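Local coordinates for protein RE68036p (Drosophila melanogaster, PDB 1SQH) that is of uncharacterised function but may transfer acyl groups to glycine as an N-acyltransferase, at residues Val83-Asp88 with Gln114-Thr119. Sequence-based numbering, arbitrary orientation.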
loop_
_atom_site.group_PDB
_atom_site.type_symbol
_atom_site.label_atom_id
_atom_site.label_comp_id
_atom_site.label_asym_id
_atom_site.label_seq_id
_atom_site.Cartn_x
_atom_site.Cartn_y
_atom_site.Cartn_z
ATOM N N VAL A 83 5.608 13.163 6.342
ATOM C CA VAL A 83 6.037 11.896 6.889
ATOM C C VAL A 83 4.776 11.358 7.519
ATOM O O VAL A 83 4.107 12.066 8.283
ATOM C CB VAL A 83 7.138 12.048 7.997
ATOM C CG1 VAL A 83 7.451 10.682 8.609
ATOM C CG2 VAL A 83 8.408 12.658 7.410
ATOM N N SER A 84 4.438 10.124 7.170
ATOM C CA SER A 84 3.262 9.476 7.733
ATOM C C SER A 84 3.714 8.311 8.605
ATOM O O SER A 84 4.760 7.695 8.355
ATOM C CB SER A 84 2.340 8.969 6.624
ATOM O OG SER A 84 3.057 8.169 5.710
ATOM N N LEU A 85 2.934 8.039 9.645
ATOM C CA LEU A 85 3.217 6.948 10.557
ATOM C C LEU A 85 1.991 6.049 10.605
ATOM O O LEU A 85 0.869 6.530 10.808
ATOM C CB LEU A 85 3.544 7.495 11.946
ATOM C CG LEU A 85 4.879 8.247 12.072
ATOM C CD1 LEU A 85 5.051 8.737 13.516
ATOM C CD2 LEU A 85 6.027 7.334 11.692
ATOM N N HIS A 86 2.223 4.756 10.388
ATOM C CA HIS A 86 1.182 3.726 10.373
ATOM C C HIS A 86 1.475 2.624 11.393
ATOM O O HIS A 86 2.634 2.293 11.665
ATOM C CB HIS A 86 1.075 3.132 8.956
ATOM C CG HIS A 86 0.172 1.938 8.849
ATOM N ND1 HIS A 86 0.599 0.654 9.122
ATOM C CD2 HIS A 86 -1.127 1.830 8.474
ATOM C CE1 HIS A 86 -0.397 -0.191 8.915
ATOM N NE2 HIS A 86 -1.456 0.497 8.521
ATOM N N ARG A 87 0.420 2.045 11.952
ATOM C CA ARG A 87 0.589 0.995 12.940
ATOM C C ARG A 87 -0.254 -0.253 12.678
ATOM O O ARG A 87 -1.450 -0.159 12.384
ATOM C CB ARG A 87 0.249 1.539 14.331
ATOM C CG ARG A 87 0.544 0.575 15.476
ATOM C CD ARG A 87 1.576 1.189 16.408
ATOM N NE ARG A 87 2.906 0.608 16.273
ATOM C CZ ARG A 87 4.034 1.294 16.453
ATOM N NH1 ARG A 87 3.987 2.584 16.762
ATOM N NH2 ARG A 87 5.210 0.692 16.346
ATOM N N ASP A 88 0.390 -1.411 12.770
ATOM C CA ASP A 88 -0.271 -2.703 12.634
ATOM C C ASP A 88 0.523 -3.668 13.524
ATOM O O ASP A 88 0.239 -3.793 14.711
ATOM C CB ASP A 88 -0.281 -3.196 11.185
ATOM C CG ASP A 88 -1.153 -4.428 11.011
ATOM O OD1 ASP A 88 -1.671 -4.908 12.041
ATOM O OD2 ASP A 88 -1.327 -4.917 9.873
ATOM N N GLN A 114 11.890 11.840 16.824
ATOM C CA GLN A 114 12.043 10.714 17.735
ATOM C C GLN A 114 10.743 9.922 17.718
ATOM O O GLN A 114 10.480 9.129 18.618
ATOM C CB GLN A 114 12.325 11.205 19.154
ATOM C CG GLN A 114 13.536 12.109 19.268
ATOM C CD GLN A 114 13.793 12.528 20.694
ATOM O OE1 GLN A 114 12.932 13.136 21.342
ATOM N NE2 GLN A 114 14.981 12.202 21.202
ATOM N N LEU A 115 9.924 10.149 16.694
ATOM C CA LEU A 115 8.656 9.438 16.587
ATOM C C LEU A 115 8.827 8.135 15.811
ATOM O O LEU A 115 7.936 7.285 15.819
ATOM C CB LEU A 115 7.606 10.313 15.896
ATOM C CG LEU A 115 7.369 11.722 16.448
ATOM C CD1 LEU A 115 6.162 12.337 15.740
ATOM C CD2 LEU A 115 7.127 11.671 17.944
ATOM N N ILE A 116 9.975 7.987 15.149
ATOM C CA ILE A 116 10.275 6.803 14.350
ATOM C C ILE A 116 11.023 5.754 15.169
ATOM O O ILE A 116 11.983 6.065 15.874
ATOM C CB ILE A 116 11.121 7.174 13.112
ATOM C CG1 ILE A 116 10.314 8.083 12.182
ATOM C CG2 ILE A 116 11.543 5.925 12.382
ATOM C CD1 ILE A 116 11.064 8.532 10.948
ATOM N N GLU A 117 10.586 4.505 15.064
ATOM C CA GLU A 117 11.192 3.413 15.818
ATOM C C GLU A 117 12.306 2.709 15.038
ATOM O O GLU A 117 12.181 1.552 14.638
ATOM C CB GLU A 117 10.082 2.443 16.231
ATOM C CG GLU A 117 8.879 3.191 16.799
ATOM C CD GLU A 117 7.745 2.284 17.219
ATOM O OE1 GLU A 117 7.701 1.132 16.740
ATOM O OE2 GLU A 117 6.883 2.726 18.012
ATOM N N TRP A 118 13.404 3.435 14.842
ATOM C CA TRP A 118 14.572 2.943 14.115
ATOM C C TRP A 118 15.102 1.634 14.654
ATOM O O TRP A 118 15.658 0.828 13.913
ATOM C CB TRP A 118 15.720 3.956 14.191
ATOM C CG TRP A 118 15.409 5.302 13.639
ATOM C CD1 TRP A 118 15.193 6.446 14.343
ATOM C CD2 TRP A 118 15.293 5.650 12.258
ATOM N NE1 TRP A 118 14.953 7.492 13.486
ATOM C CE2 TRP A 118 15.008 7.030 12.199
ATOM C CE3 TRP A 118 15.403 4.926 11.061
ATOM C CZ2 TRP A 118 14.830 7.705 10.989
ATOM C CZ3 TRP A 118 15.226 5.598 9.856
ATOM C CH2 TRP A 118 14.943 6.976 9.832
ATOM N N THR A 119 14.944 1.445 15.957
ATOM C CA THR A 119 15.444 0.269 16.649
ATOM C C THR A 119 14.412 -0.815 16.924
ATOM O O THR A 119 14.763 -1.932 17.319
ATOM C CB THR A 119 16.085 0.713 17.979
ATOM O OG1 THR A 119 17.360 1.310 17.708
ATOM C CG2 THR A 119 16.237 -0.452 18.944
#
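R87 and E117 form a salt bridge between strand 82-87 and the loop 114-119, with each terminal nitrogen of the guanidinium given to a different carboxylate oxygen. The shorter bond runs from R87 NH2 to E117 OE1 at 2.6 Å, with the oxygen almost in the guanidinium plane. Its companion, R87 NH1 to E117 OE2, is longer at 3.2 Å and bent to 136° at the hydrogen. The two flat groups are turned 36° apart, and both nitrogens lie out of the carboxylate plane, so the end-on pair is skewed rather than coplanar. The two side chains come from opposite directions: R87 sets out with CG anti to its own N (chi1 -173°) and bends at chi2 and chi3, whereas E117 is extended beyond CG. Replacing R87 with a leucine would probably leave the E117 carboxylate without its charged mate here and free to turn.

Apolar contact accompanies this polar link. L85 CD1 lies 3.8 Å from L115 CB, the two side chains crossing at about a right angle, and L85 CD2 reaches I116 CG1 more loosely at 4.4 Å. L110 of helix 104-112 also touches I116, while the Q91 side chain hydrogen-bonds L115 O and E117 N, tying the loop to the neighbouring strand 91-96.

E117 centres an inverse gamma turn, marked by a weak backbone bond from W118 N to I116 O at 3.2 Å. Residues 114-119 belong to the return loop of the beta-alpha-beta crossover 91-96, 104-112, 123-128, packed here against the adjoining strand 82-87, consistent with the acetyltransferase-like fold of the family.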